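Local structure of putative phosphinothricin n-acetyltransferase (Acinetobacter baylyi, 2JLM) at residues D[12-17]-D[62-67]; D[22-27]-D[71-76]; D[39-44]-D[157-162]; D[111-116]-D[143-148]. The protein probably transfers the acetyl group of acetyl-CoA to L-methionine sulfone and L-methionine sulfoximine, as a GNAT-family acetyltransferase. One frame throughout, in Å; residues are numbered along the deposited sequence.

In the fold
Contacts 1 and 2 belong to the N-terminal half of the GNAT sheet, with centres about 9 Å apart; they share the hairpin of strands 63-68 and 73-81, where Ala66 O and Leu74 N lie 2.6 Å apart. Contact 4 belongs to helix 107-121 on the face of the sheet opposite helix 17-34, about 17 Å from contact 1 between centres, and Leu111 reaches Phe12 and Gly65. Contact 3 lies farther off at an interface with another subunit, about 26 Å between centres from contacts 1 and 4, and meets contact 2 where Leu25 touches Arg44. By family analogy, acetyl-CoA would lie between strands 91-98 and 126-132, with the start of helix 107-121 facing its pyrophosphate.

Contact 1 of 4, residues D[12-17]-D[62-67]; sequences FVECTE and PIIGAV
Phe12 faces Ala66 in a non-hydrogen-bonded antiparallel pair of strands 7-14 and 63-68. Its CA-H points at Gly65 O, 3.3 Å from CA, and the same oxygen lies at the edge of the phenyl ring, near its plane; CD2 is 4.2 Å from Ile64 CG2. Val13 follows with the hydrogen-bonded pair: Val13 N gives to Gly65 O, and Gly65 N returns a nearly straight bond (173°) of 2.8 Å to Val13 O. On the face away from Phe12, Val13 CG1 touches Val67 CG2 at 3.7 Å. Glu14 turns back to the face of Phe12 and Ile64; its OE1 takes a bond from a water that in turn accepts from Ile63 N, while OE2 forms a salt bridge with Arg118. The ladder ends at Cys15, whose N bonds Ile63 O at 2.9 Å. With SG anti to the carbonyl carbon (chi1 -65°), the sulfur settles over the backbone of Gly65, 3.6 Å from its CA. Strand 7-14 is an edge strand of the sheet within this chain: helix 107-121 covers the Phe12 and Ile64 face, helix 46-58 packs on Ile63 on the other, and strand 73-81 continues the sheet beyond 63-68.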
loop_
_atom_site.group_PDB
_atom_site.type_symbol
_atom_site.label_atom_id
_atom_site.label_comp_id
_atom_site.label_asym_id
_atom_site.label_seq_id
_atom_site.Cartn_x
_atom_site.Cartn_y
_atom_site.Cartn_z
ATOM N N PHE D 12 -4.335 10.617 18.146
ATOM C CA PHE D 12 -4.230 10.742 16.701
ATOM C C PHE D 12 -5.084 9.689 16.026
ATOM O O PHE D 12 -5.228 8.585 16.532
ATOM C CB PHE D 12 -2.773 10.597 16.243
ATOM C CG PHE D 12 -1.915 11.779 16.578
ATOM C CD1 PHE D 12 -0.687 11.609 17.190
ATOM C CD2 PHE D 12 -2.340 13.069 16.273
ATOM C CE1 PHE D 12 0.106 12.702 17.495
ATOM C CE2 PHE D 12 -1.554 14.166 16.572
ATOM C CZ PHE D 12 -0.336 13.991 17.185
ATOM N N VAL D 13 -5.646 10.043 14.879
ATOM C CA VAL D 13 -6.369 9.098 14.055
ATOM C C VAL D 13 -6.051 9.330 12.574
ATOM O O VAL D 13 -5.660 10.422 12.178
ATOM C CB VAL D 13 -7.881 9.250 14.258
ATOM C CG1 VAL D 13 -8.327 10.615 13.778
ATOM C CG2 VAL D 13 -8.621 8.170 13.502
ATOM N N GLU D 14 -6.212 8.293 11.763
ATOM C CA GLU D 14 -6.148 8.428 10.318
ATOM C C GLU D 14 -7.530 8.773 9.802
ATOM O O GLU D 14 -8.431 7.938 9.840
ATOM C CB GLU D 14 -5.672 7.117 9.684
ATOM C CG GLU D 14 -4.289 6.681 10.159
ATOM C CD GLU D 14 -3.247 7.768 9.937
ATOM O OE1 GLU D 14 -3.019 8.153 8.772
ATOM O OE2 GLU D 14 -2.659 8.246 10.928
ATOM N N CYS D 15 -7.711 10.001 9.327
ATOM C CA CYS D 15 -9.021 10.409 8.839
ATOM C C CYS D 15 -9.462 9.645 7.591
ATOM O O CYS D 15 -8.662 9.374 6.694
ATOM C CB CYS D 15 -9.068 11.911 8.599
ATOM S SG CYS D 15 -8.884 12.830 10.116
ATOM N N THR D 16 -10.745 9.294 7.566
ATOM C CA THR D 16 -11.356 8.602 6.439
ATOM C C THR D 16 -12.562 9.410 5.984
ATOM O O THR D 16 -13.125 10.184 6.766
ATOM C CB THR D 16 -11.831 7.182 6.828
ATOM O OG1 THR D 16 -13.120 7.253 7.450
ATOM C CG2 THR D 16 -10.843 6.517 7.781
ATOM N N GLU D 17 -12.959 9.234 4.725
ATOM C CA GLU D 17 -14.102 9.963 4.181
ATOM C C GLU D 17 -15.393 9.571 4.903
ATOM O O GLU D 17 -16.247 10.418 5.192
ATOM C CB GLU D 17 -14.233 9.721 2.677
ATOM C CG GLU D 17 -15.293 10.586 2.022
ATOM C CD GLU D 17 -15.501 10.264 0.556
ATOM O OE1 GLU D 17 -16.394 10.885 -0.060
ATOM O OE2 GLU D 17 -14.775 9.399 0.018
ATOM N N PRO D 62 -1.458 11.488 3.285
ATOM C CA PRO D 62 -2.006 11.225 4.620
ATOM C C PRO D 62 -3.006 12.296 5.047
ATOM O O PRO D 62 -2.903 13.450 4.628
ATOM C CB PRO D 62 -0.766 11.267 5.521
ATOM C CG PRO D 62 0.212 12.128 4.780
ATOM C CD PRO D 62 -0.062 11.955 3.320
ATOM N N ILE D 63 -3.985 11.905 5.852
ATOM C CA ILE D 63 -4.819 12.870 6.557
ATOM C C ILE D 63 -4.794 12.478 8.029
ATOM O O ILE D 63 -5.410 11.490 8.425
ATOM C CB ILE D 63 -6.270 12.893 6.035
ATOM C CG1 ILE D 63 -6.309 12.821 4.505
ATOM C CG2 ILE D 63 -6.999 14.146 6.507
ATOM C CD1 ILE D 63 -7.733 12.842 3.953
ATOM N N ILE D 64 -4.054 13.239 8.830
ATOM C CA ILE D 64 -3.866 12.919 10.239
ATOM C C ILE D 64 -4.754 13.795 11.116
ATOM O O ILE D 64 -4.672 15.021 11.078
ATOM C CB ILE D 64 -2.394 13.079 10.660
ATOM C CG1 ILE D 64 -1.488 12.202 9.789
ATOM C CG2 ILE D 64 -2.209 12.702 12.112
ATOM C CD1 ILE D 64 0.017 12.336 10.127
ATOM N N GLY D 65 -5.615 13.161 11.902
ATOM C CA GLY D 65 -6.568 13.893 12.715
ATOM C C GLY D 65 -6.275 13.810 14.199
ATOM O O GLY D 65 -5.520 12.948 14.653
ATOM N N ALA D 66 -6.862 14.726 14.959
ATOM C CA ALA D 66 -6.750 14.701 16.413
ATOM C C ALA D 66 -8.158 14.632 16.985
ATOM O O ALA D 66 -9.029 15.422 16.605
ATOM C CB ALA D 66 -6.011 15.930 16.924
ATOM N N VAL D 67 -8.387 13.677 17.880
ATOM C CA VAL D 67 -9.734 13.437 18.384
ATOM C C VAL D 67 -9.770 13.474 19.903
ATOM O O VAL D 67 -8.864 12.969 20.561
ATOM C CB VAL D 67 -10.279 12.109 17.856
ATOM C CG1 VAL D 67 -11.552 11.744 18.559
ATOM C CG2 VAL D 67 -10.512 12.217 16.351
HETATM O O HOH W 1 -3.931 9.100 6.637
#

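Contact 2 of 4, residues D[22-27]-D[71-76]; sequences LEILEI and GQLLGF
Helix 22-27 runs across strand 73-76 at 66° between their directions, their axes 9.3 Å apart at closest, and Glu23 and Leu73 bring the two backbones nearest, with CA atoms 6.6 Å apart. At the first residue of the strand, the extended chain of Glu23 reaches the backbone: Leu73 N donates to Glu23 OE1 at 2.6 Å. The N-H comes to the syn side of that oxygen but 34° out of the carboxylate plane. The second oxygen, OE2, accepts from a water that also donates to Gly71 O, so one oxygen holds the start of the strand and the other, through water, the turn before it. Beneath this polar rim the contact becomes apolar. Leu73 CD2 fits against the helix, 3.7 Å from Ile24 CG1 and 4.0 Å from Ile27 CD1. Farther along, the Phe76 side chain takes the position between its own N and carbonyl carbon (chi1 68°), and its ring meets the helix: Ile24 CG1 sits over one face in a CH-pi contact, 4.2 Å from the ring centroid and displaced toward the rim. Ile27 CG2 approaches the same ring obliquely, 4.0 Å from CE2. Met49 and Trp52 of helix 46-58 close on Ile24. The chemistry is therefore divided: a carboxylate fixes the start of the strand, while dispersion between aliphatic branches and an aromatic face seats helix 17-34 on the sheet.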
loop_
_atom_site.group_PDB
_atom_site.type_symbol
_atom_site.label_atom_id
_atom_site.label_comp_id
_atom_site.label_asym_id
_atom_site.label_seq_id
_atom_site.Cartn_x
_atom_site.Cartn_y
_atom_site.Cartn_z
ATOM N N LEU D 22 -17.815 15.103 7.172
ATOM C CA LEU D 22 -18.670 16.206 7.603
ATOM C C LEU D 22 -17.906 17.175 8.485
ATOM O O LEU D 22 -17.908 18.378 8.229
ATOM C CB LEU D 22 -19.933 15.710 8.317
ATOM C CG LEU D 22 -21.026 16.774 8.516
ATOM C CD1 LEU D 22 -22.413 16.154 8.543
ATOM C CD2 LEU D 22 -20.788 17.606 9.770
ATOM N N GLU D 23 -17.251 16.651 9.518
ATOM C CA GLU D 23 -16.436 17.484 10.407
ATOM C C GLU D 23 -15.341 18.238 9.654
ATOM O O GLU D 23 -15.163 19.441 9.850
ATOM C CB GLU D 23 -15.819 16.646 11.526
ATOM C CG GLU D 23 -16.719 16.492 12.730
ATOM C CD GLU D 23 -16.115 15.599 13.786
ATOM O OE1 GLU D 23 -15.859 16.099 14.901
ATOM O OE2 GLU D 23 -15.888 14.405 13.495
ATOM N N ILE D 24 -14.605 17.529 8.803
ATOM C CA ILE D 24 -13.601 18.167 7.959
ATOM C C ILE D 24 -14.243 19.280 7.122
ATOM O O ILE D 24 -13.727 20.399 7.039
ATOM C CB ILE D 24 -12.869 17.135 7.064
ATOM C CG1 ILE D 24 -11.859 16.347 7.901
ATOM C CG2 ILE D 24 -12.168 17.830 5.907
ATOM C CD1 ILE D 24 -11.094 15.314 7.129
ATOM N N LEU D 25 -15.394 18.992 6.531
ATOM C CA LEU D 25 -16.072 20.002 5.729
ATOM C C LEU D 25 -16.412 21.249 6.547
ATOM O O LEU D 25 -16.361 22.363 6.034
ATOM C CB LEU D 25 -17.322 19.428 5.067
ATOM C CG LEU D 25 -18.194 20.410 4.282
ATOM C CD1 LEU D 25 -17.418 21.053 3.147
ATOM C CD2 LEU D 25 -19.423 19.699 3.751
ATOM N N GLU D 26 -16.738 21.066 7.821
ATOM C CA GLU D 26 -17.170 22.185 8.657
ATOM C C GLU D 26 -15.974 23.015 9.101
ATOM O O GLU D 26 -16.065 24.237 9.274
ATOM C CB GLU D 26 -17.939 21.685 9.888
ATOM C CG GLU D 26 -19.015 20.639 9.601
ATOM C CD GLU D 26 -20.322 21.234 9.108
ATOM O OE1 GLU D 26 -21.064 20.526 8.391
ATOM O OE2 GLU D 26 -20.610 22.404 9.439
ATOM N N ILE D 27 -14.848 22.342 9.292
ATOM C CA ILE D 27 -13.623 23.004 9.715
ATOM C C ILE D 27 -13.079 23.845 8.550
ATOM O O ILE D 27 -12.742 25.024 8.713
ATOM C CB ILE D 27 -12.621 21.959 10.251
ATOM C CG1 ILE D 27 -13.150 21.404 11.579
ATOM C CG2 ILE D 27 -11.233 22.549 10.435
ATOM C CD1 ILE D 27 -12.618 20.045 11.952
ATOM N N GLY D 71 -14.578 11.731 20.887
ATOM C CA GLY D 71 -14.623 11.346 19.484
ATOM C C GLY D 71 -14.760 12.498 18.497
ATOM O O GLY D 71 -14.812 12.290 17.283
ATOM N N GLN D 72 -14.820 13.717 19.018
ATOM C CA GLN D 72 -14.903 14.909 18.183
ATOM C C GLN D 72 -13.571 15.210 17.473
ATOM O O GLN D 72 -12.500 15.210 18.096
ATOM C CB GLN D 72 -15.330 16.106 19.036
ATOM C CG GLN D 72 -15.681 17.349 18.238
ATOM C CD GLN D 72 -16.093 18.511 19.122
ATOM O OE1 GLN D 72 -16.289 19.631 18.645
ATOM N NE2 GLN D 72 -16.227 18.249 20.421
ATOM N N LEU D 73 -13.640 15.472 16.170
ATOM C CA LEU D 73 -12.455 15.851 15.407
ATOM C C LEU D 73 -11.979 17.240 15.821
ATOM O O LEU D 73 -12.646 18.238 15.543
ATOM C CB LEU D 73 -12.735 15.800 13.903
ATOM C CG LEU D 73 -11.514 15.947 12.989
ATOM C CD1 LEU D 73 -10.562 14.758 13.119
ATOM C CD2 LEU D 73 -11.960 16.118 11.557
ATOM N N LEU D 74 -10.835 17.293 16.500
ATOM C CA LEU D 74 -10.280 18.553 17.001
ATOM C C LEU D 74 -9.576 19.341 15.905
ATOM O O LEU D 74 -9.401 20.552 16.011
ATOM C CB LEU D 74 -9.303 18.302 18.151
ATOM C CG LEU D 74 -9.908 17.638 19.388
ATOM C CD1 LEU D 74 -9.011 17.856 20.597
ATOM C CD2 LEU D 74 -11.302 18.189 19.662
ATOM N N GLY D 75 -9.177 18.648 14.848
ATOM C CA GLY D 75 -8.433 19.271 13.777
ATOM C C GLY D 75 -7.671 18.208 13.029
ATOM O O GLY D 75 -7.593 17.063 13.483
ATOM N N PHE D 76 -7.119 18.580 11.882
ATOM C CA PHE D 76 -6.409 17.630 11.032
ATOM C C PHE D 76 -5.241 18.277 10.286
ATOM O O PHE D 76 -5.152 19.499 10.166
ATOM C CB PHE D 76 -7.377 16.965 10.047
ATOM C CG PHE D 76 -7.925 17.897 9.009
ATOM C CD1 PHE D 76 -7.371 17.946 7.741
ATOM C CD2 PHE D 76 -8.991 18.735 9.303
ATOM C CE1 PHE D 76 -7.874 18.814 6.778
ATOM C CE2 PHE D 76 -9.496 19.603 8.348
ATOM C CZ PHE D 76 -8.935 19.642 7.085
HETATM O O HOH W 2 -14.723 12.349 14.759
#

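Contact 3 of 4, residues D[39-44]-D[157-162]; sequences YDYKPR and GFKFGR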
loop_
_atom_site.group_PDB
_atom_site.type_symbol
_atom_site.label_atom_id
_atom_site.label_comp_id
_atom_site.label_asym_id
_atom_site.label_seq_id
_atom_site.Cartn_x
_atom_site.Cartn_y
_atom_site.Cartn_z
ATOM N N TYR D 39 -7.606 29.738 0.479
ATOM C CA TYR D 39 -7.797 30.782 -0.519
ATOM C C TYR D 39 -9.070 30.611 -1.350
ATOM O O TYR D 39 -9.122 31.013 -2.510
ATOM C CB TYR D 39 -6.537 30.975 -1.372
ATOM C CG TYR D 39 -5.539 31.939 -0.748
ATOM C CD1 TYR D 39 -4.852 32.867 -1.523
ATOM C CD2 TYR D 39 -5.308 31.939 0.621
ATOM C CE1 TYR D 39 -3.940 33.756 -0.946
ATOM C CE2 TYR D 39 -4.406 32.824 1.205
ATOM C CZ TYR D 39 -3.724 33.731 0.417
ATOM O OH TYR D 39 -2.824 34.612 0.992
ATOM N N ASP D 40 -10.098 30.032 -0.729
ATOM C CA ASP D 40 -11.446 30.005 -1.298
ATOM C C ASP D 40 -12.264 31.228 -0.884
ATOM O O ASP D 40 -11.976 31.859 0.139
ATOM C CB ASP D 40 -12.196 28.753 -0.845
ATOM C CG ASP D 40 -11.898 27.550 -1.704
ATOM O OD1 ASP D 40 -10.750 27.054 -1.659
ATOM O OD2 ASP D 40 -12.824 27.096 -2.413
ATOM N N TYR D 41 -13.290 31.545 -1.673
ATOM C CA TYR D 41 -14.250 32.592 -1.318
ATOM C C TYR D 41 -15.530 31.984 -0.750
ATOM O O TYR D 41 -16.010 32.390 0.306
ATOM C CB TYR D 41 -14.611 33.453 -2.533
ATOM C CG TYR D 41 -13.480 34.297 -3.060
ATOM C CD1 TYR D 41 -12.999 34.115 -4.347
ATOM C CD2 TYR D 41 -12.889 35.278 -2.271
ATOM C CE1 TYR D 41 -11.951 34.891 -4.844
ATOM C CE2 TYR D 41 -11.838 36.058 -2.755
ATOM C CZ TYR D 41 -11.376 35.857 -4.044
ATOM O OH TYR D 41 -10.344 36.621 -4.538
ATOM N N LYS D 42 -16.079 31.012 -1.470
ATOM C CA LYS D 42 -17.348 30.397 -1.105
ATOM C C LYS D 42 -17.130 29.039 -0.449
ATOM O O LYS D 42 -16.203 28.308 -0.808
ATOM C CB LYS D 42 -18.236 30.241 -2.347
ATOM C CG LYS D 42 -18.395 31.515 -3.162
ATOM N N PRO D 43 -17.983 28.699 0.527
ATOM C CA PRO D 43 -17.907 27.401 1.198
ATOM C C PRO D 43 -17.806 26.262 0.197
ATOM O O PRO D 43 -18.312 26.365 -0.917
ATOM C CB PRO D 43 -19.236 27.327 1.948
ATOM C CG PRO D 43 -19.542 28.746 2.270
ATOM C CD PRO D 43 -19.024 29.562 1.111
ATOM N N ARG D 44 -17.146 25.179 0.598
ATOM C CA ARG D 44 -17.004 24.005 -0.255
ATOM C C ARG D 44 -18.230 23.109 -0.111
ATOM O O ARG D 44 -18.801 22.996 0.973
ATOM C CB ARG D 44 -15.737 23.234 0.117
ATOM C CG ARG D 44 -14.486 24.098 0.193
ATOM C CD ARG D 44 -13.688 24.073 -1.102
ATOM N NE ARG D 44 -12.641 23.053 -1.072
ATOM C CZ ARG D 44 -11.378 23.285 -0.722
ATOM N NH1 ARG D 44 -10.991 24.506 -0.375
ATOM N NH2 ARG D 44 -10.499 22.293 -0.722
ATOM N N GLY D 157 -2.216 37.255 -3.262
ATOM C CA GLY D 157 -3.606 36.898 -3.032
ATOM C C GLY D 157 -4.562 38.076 -2.921
ATOM O O GLY D 157 -4.169 39.197 -2.643
ATOM N N PHE D 158 -5.840 37.822 -3.134
ATOM C CA PHE D 158 -6.827 38.860 -2.908
ATOM C C PHE D 158 -8.030 38.264 -2.172
ATOM O O PHE D 158 -8.659 37.326 -2.651
ATOM C CB PHE D 158 -7.242 39.534 -4.224
ATOM C CG PHE D 158 -8.183 40.701 -4.034
ATOM C CD1 PHE D 158 -7.701 41.943 -3.640
ATOM C CD2 PHE D 158 -9.545 40.549 -4.229
ATOM C CE1 PHE D 158 -8.565 43.015 -3.448
ATOM C CE2 PHE D 158 -10.414 41.616 -4.035
ATOM C CZ PHE D 158 -9.925 42.848 -3.646
ATOM N N LYS D 159 -8.318 38.801 -0.991
ATOM C CA LYS D 159 -9.458 38.360 -0.195
ATOM C C LYS D 159 -9.901 39.453 0.781
ATOM O O LYS D 159 -9.085 40.239 1.276
ATOM C CB LYS D 159 -9.121 37.084 0.571
ATOM C CG LYS D 159 -10.349 36.299 1.033
ATOM C CD LYS D 159 -9.946 35.042 1.805
ATOM C CE LYS D 159 -11.148 34.147 2.097
ATOM N NZ LYS D 159 -10.756 32.887 2.800
ATOM N N PHE D 160 -11.202 39.502 1.043
ATOM C CA PHE D 160 -11.766 40.518 1.920
ATOM C C PHE D 160 -11.433 41.905 1.402
ATOM O O PHE D 160 -11.209 42.829 2.190
ATOM C CB PHE D 160 -11.229 40.362 3.348
ATOM C CG PHE D 160 -11.503 39.014 3.957
ATOM C CD1 PHE D 160 -12.805 38.568 4.120
ATOM C CD2 PHE D 160 -10.460 38.197 4.372
ATOM C CE1 PHE D 160 -13.066 37.329 4.694
ATOM C CE2 PHE D 160 -10.709 36.956 4.944
ATOM C CZ PHE D 160 -12.016 36.523 5.106
ATOM N N GLY D 161 -11.385 42.041 0.078
ATOM C CA GLY D 161 -11.151 43.331 -0.561
ATOM C C GLY D 161 -9.724 43.852 -0.451
ATOM O O GLY D 161 -9.485 45.033 -0.670
ATOM N N ARG D 162 -8.769 42.989 -0.115
ATOM C CA ARG D 162 -7.391 43.459 0.013
ATOM C C ARG D 162 -6.332 42.470 -0.473
ATOM O O ARG D 162 -6.530 41.252 -0.444
ATOM C CB ARG D 162 -7.082 43.915 1.452
ATOM C CG ARG D 162 -7.041 42.810 2.490
ATOM C CD ARG D 162 -6.754 43.363 3.892
ATOM N NE ARG D 162 -6.331 42.294 4.798
ATOM C CZ ARG D 162 -7.142 41.668 5.642
ATOM N NH1 ARG D 162 -8.422 42.013 5.712
ATOM N NH2 ARG D 162 -6.670 40.703 6.423
#
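Tyr41 points its ring at strand 157-159 so that the hydroxyl donates to Phe158 O, the two oxygens 2.6 Å apart. The acceptor lies near the plane of the tyrosine ring, at its edge, while the donor is tilted 33° from the carbonyl plane. Lys159 runs alongside in the opposite direction, its CG passing Tyr41 CE2 at 4.1 Å. CG is anti to the lysine N (chi1 -160°) and the rest of the chain is extended, which carries the ammonium right across to the loop. There NZ makes a weak bond to Asp40 O at 3.1 Å, besides hydrogen bonds to the carbonyls of Ile32, Ser35 and Leu38; a positive charge among these oxygens would suit the C-terminal end of helix 17-34. Gly157 CA lies oblique to the ring of Tyr39, 3.8 Å from its CE1. At the strand's end, Lys159 to Arg162 form a type I' turn that makes the tight hairpin between strands 148-159 and 162-172. The contact therefore ties the loop joining helices 17-34 and 46-58 to that hairpin, with Leu164 of strand 162-172 packing on Tyr39 and Lys159, and with Tyr88 of a neighbouring subunit stacked on Tyr39.

Contact 4 of 4, residues D[111-116]-D[143-148]; sequences LMNELI and QKLGFI
Leu145 pushes its two methyl branches against helix 111-116, one to each of two neighbouring residues. CD1 lies 3.4 Å from Met112 CB, a tight apolar approach, while CD2 comes 3.1 Å from Asn113 OD1 at the more exposed margin. The leucine CG stands anti to its carbonyl carbon (chi1 -69°), which sends the fork toward the helix. Met112 has a doubly bent chain, with chi2 at -50° and chi3 at -59°; the folds bring its terminal methyl to the phenyl ring of Phe147, CE resting 4.0 Å from CZ. Met112 and Phe147 cross at about a right angle, and the methyl meets the ring obliquely. Ile116, one helical turn on from Met112, uses only the end of its longer branch: CD1 is 4.2 Å from Leu145 CB and 4.1 Å from Phe147 CE2, sliding past the phenylalanine in the opposite direction. Between Leu145 and Phe147 the chain turns through Gly146, whose positive phi ends helix 136-144 in a Schellman motif; Gly146 N bonds Gln143 O at 2.9 Å. Leu145 and Phe147, before and after the turn, both touch helix 111-116. Phe147 is also enclosed by His94, Tyr169 and Leu171 of the sheet. Cohesion rests on shape and apolar burial: methyl groups, a thioether chain and a phenyl ring join helix 107-121 to the end of helix 136-144, and the Asn113 amide marks the border of that apolar patch.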
loop_
_atom_site.group_PDB
_atom_site.type_symbol
_atom_site.label_atom_id
_atom_site.label_comp_id
_atom_site.label_asym_id
_atom_site.label_seq_id
_atom_site.Cartn_x
_atom_site.Cartn_y
_atom_site.Cartn_z
ATOM N N LEU D 111 -0.131 18.057 15.639
ATOM C CA LEU D 111 -0.447 17.540 14.318
ATOM C C LEU D 111 0.735 17.731 13.369
ATOM O O LEU D 111 1.113 16.804 12.642
ATOM C CB LEU D 111 -1.718 18.194 13.777
ATOM C CG LEU D 111 -2.991 17.675 14.461
ATOM C CD1 LEU D 111 -4.175 18.624 14.266
ATOM C CD2 LEU D 111 -3.356 16.251 13.985
ATOM N N MET D 112 1.342 18.915 13.390
ATOM C CA MET D 112 2.518 19.149 12.552
ATOM C C MET D 112 3.641 18.171 12.894
ATOM O O MET D 112 4.268 17.602 12.002
ATOM C CB MET D 112 3.006 20.599 12.637
ATOM C CG MET D 112 2.218 21.562 11.751
ATOM S SD MET D 112 2.056 20.983 10.045
ATOM C CE MET D 112 3.786 20.858 9.608
ATOM N N ASN D 113 3.888 17.959 14.182
ATOM C CA ASN D 113 4.915 17.004 14.571
ATOM C C ASN D 113 4.643 15.608 14.014
ATOM O O ASN D 113 5.551 14.924 13.546
ATOM C CB ASN D 113 5.079 16.950 16.091
ATOM C CG ASN D 113 6.054 17.993 16.611
ATOM O OD1 ASN D 113 7.029 18.343 15.941
ATOM N ND2 ASN D 113 5.800 18.488 17.816
ATOM N N GLU D 114 3.393 15.183 14.076
ATOM C CA GLU D 114 3.039 13.860 13.587
ATOM C C GLU D 114 3.147 13.823 12.047
ATOM O O GLU D 114 3.672 12.865 11.476
ATOM C CB GLU D 114 1.641 13.476 14.094
ATOM C CG GLU D 114 1.283 11.991 13.974
ATOM C CD GLU D 114 1.997 11.094 14.991
ATOM O OE1 GLU D 114 2.756 11.605 15.848
ATOM O OE2 GLU D 114 1.794 9.861 14.927
ATOM N N LEU D 115 2.696 14.883 11.381
ATOM C CA LEU D 115 2.808 14.970 9.918
ATOM C C LEU D 115 4.256 14.927 9.448
ATOM O O LEU D 115 4.567 14.306 8.437
ATOM C CB LEU D 115 2.163 16.251 9.398
ATOM C CG LEU D 115 1.862 16.223 7.903
ATOM C CD1 LEU D 115 0.824 15.141 7.627
ATOM C CD2 LEU D 115 1.378 17.576 7.430
ATOM N N ILE D 116 5.142 15.587 10.181
ATOM C CA ILE D 116 6.551 15.613 9.808
ATOM C C ILE D 116 7.177 14.227 9.946
ATOM O O ILE D 116 7.973 13.796 9.094
ATOM C CB ILE D 116 7.309 16.644 10.644
ATOM C CG1 ILE D 116 6.812 18.050 10.297
ATOM C CG2 ILE D 116 8.820 16.536 10.430
ATOM C CD1 ILE D 116 7.410 19.144 11.182
ATOM N N GLN D 143 8.429 28.150 12.391
ATOM C CA GLN D 143 9.808 28.359 12.808
ATOM C C GLN D 143 10.208 27.425 13.947
ATOM O O GLN D 143 11.309 26.854 13.950
ATOM C CB GLN D 143 10.043 29.822 13.155
ATOM C CG GLN D 143 10.006 30.685 11.913
ATOM C CD GLN D 143 9.970 32.169 12.186
ATOM O OE1 GLN D 143 9.838 32.611 13.333
ATOM N NE2 GLN D 143 10.078 32.958 11.118
ATOM N N LYS D 144 9.308 27.231 14.900
ATOM C CA LYS D 144 9.666 26.396 16.043
ATOM C C LYS D 144 9.842 24.940 15.633
ATOM O O LYS D 144 10.523 24.179 16.308
ATOM C CB LYS D 144 8.665 26.557 17.204
ATOM C CG LYS D 144 8.863 27.890 17.953
ATOM C CD LYS D 144 8.271 27.865 19.362
ATOM N N LEU D 145 9.238 24.561 14.511
ATOM C CA LEU D 145 9.395 23.209 13.994
ATOM C C LEU D 145 10.583 23.115 13.039
ATOM O O LEU D 145 10.851 22.059 12.481
ATOM C CB LEU D 145 8.121 22.769 13.282
ATOM C CG LEU D 145 6.917 22.541 14.199
ATOM C CD1 LEU D 145 5.625 22.576 13.412
ATOM C CD2 LEU D 145 7.050 21.229 14.946
ATOM N N GLY D 146 11.270 24.234 12.822
ATOM C CA GLY D 146 12.481 24.216 12.019
ATOM C C GLY D 146 12.277 24.618 10.567
ATOM O O GLY D 146 13.196 24.511 9.759
ATOM N N PHE D 147 11.075 25.069 10.220
ATOM C CA PHE D 147 10.869 25.616 8.884
ATOM C C PHE D 147 11.652 26.896 8.745
ATOM O O PHE D 147 11.864 27.617 9.718
ATOM C CB PHE D 147 9.401 25.911 8.599
ATOM C CG PHE D 147 8.576 24.679 8.358
ATOM C CD1 PHE D 147 8.104 24.381 7.089
ATOM C CD2 PHE D 147 8.268 23.823 9.404
ATOM C CE1 PHE D 147 7.324 23.261 6.875
ATOM C CE2 PHE D 147 7.501 22.704 9.196
ATOM C CZ PHE D 147 7.027 22.417 7.927
ATOM N N ILE D 148 12.067 27.172 7.518
ATOM C CA ILE D 148 12.786 28.383 7.205
ATOM C C ILE D 148 12.008 29.173 6.166
ATOM O O ILE D 148 11.389 28.602 5.261
ATOM C CB ILE D 148 14.187 28.050 6.656
ATOM C CG1 ILE D 148 14.946 27.170 7.652
ATOM C CG2 ILE D 148 14.968 29.309 6.398
#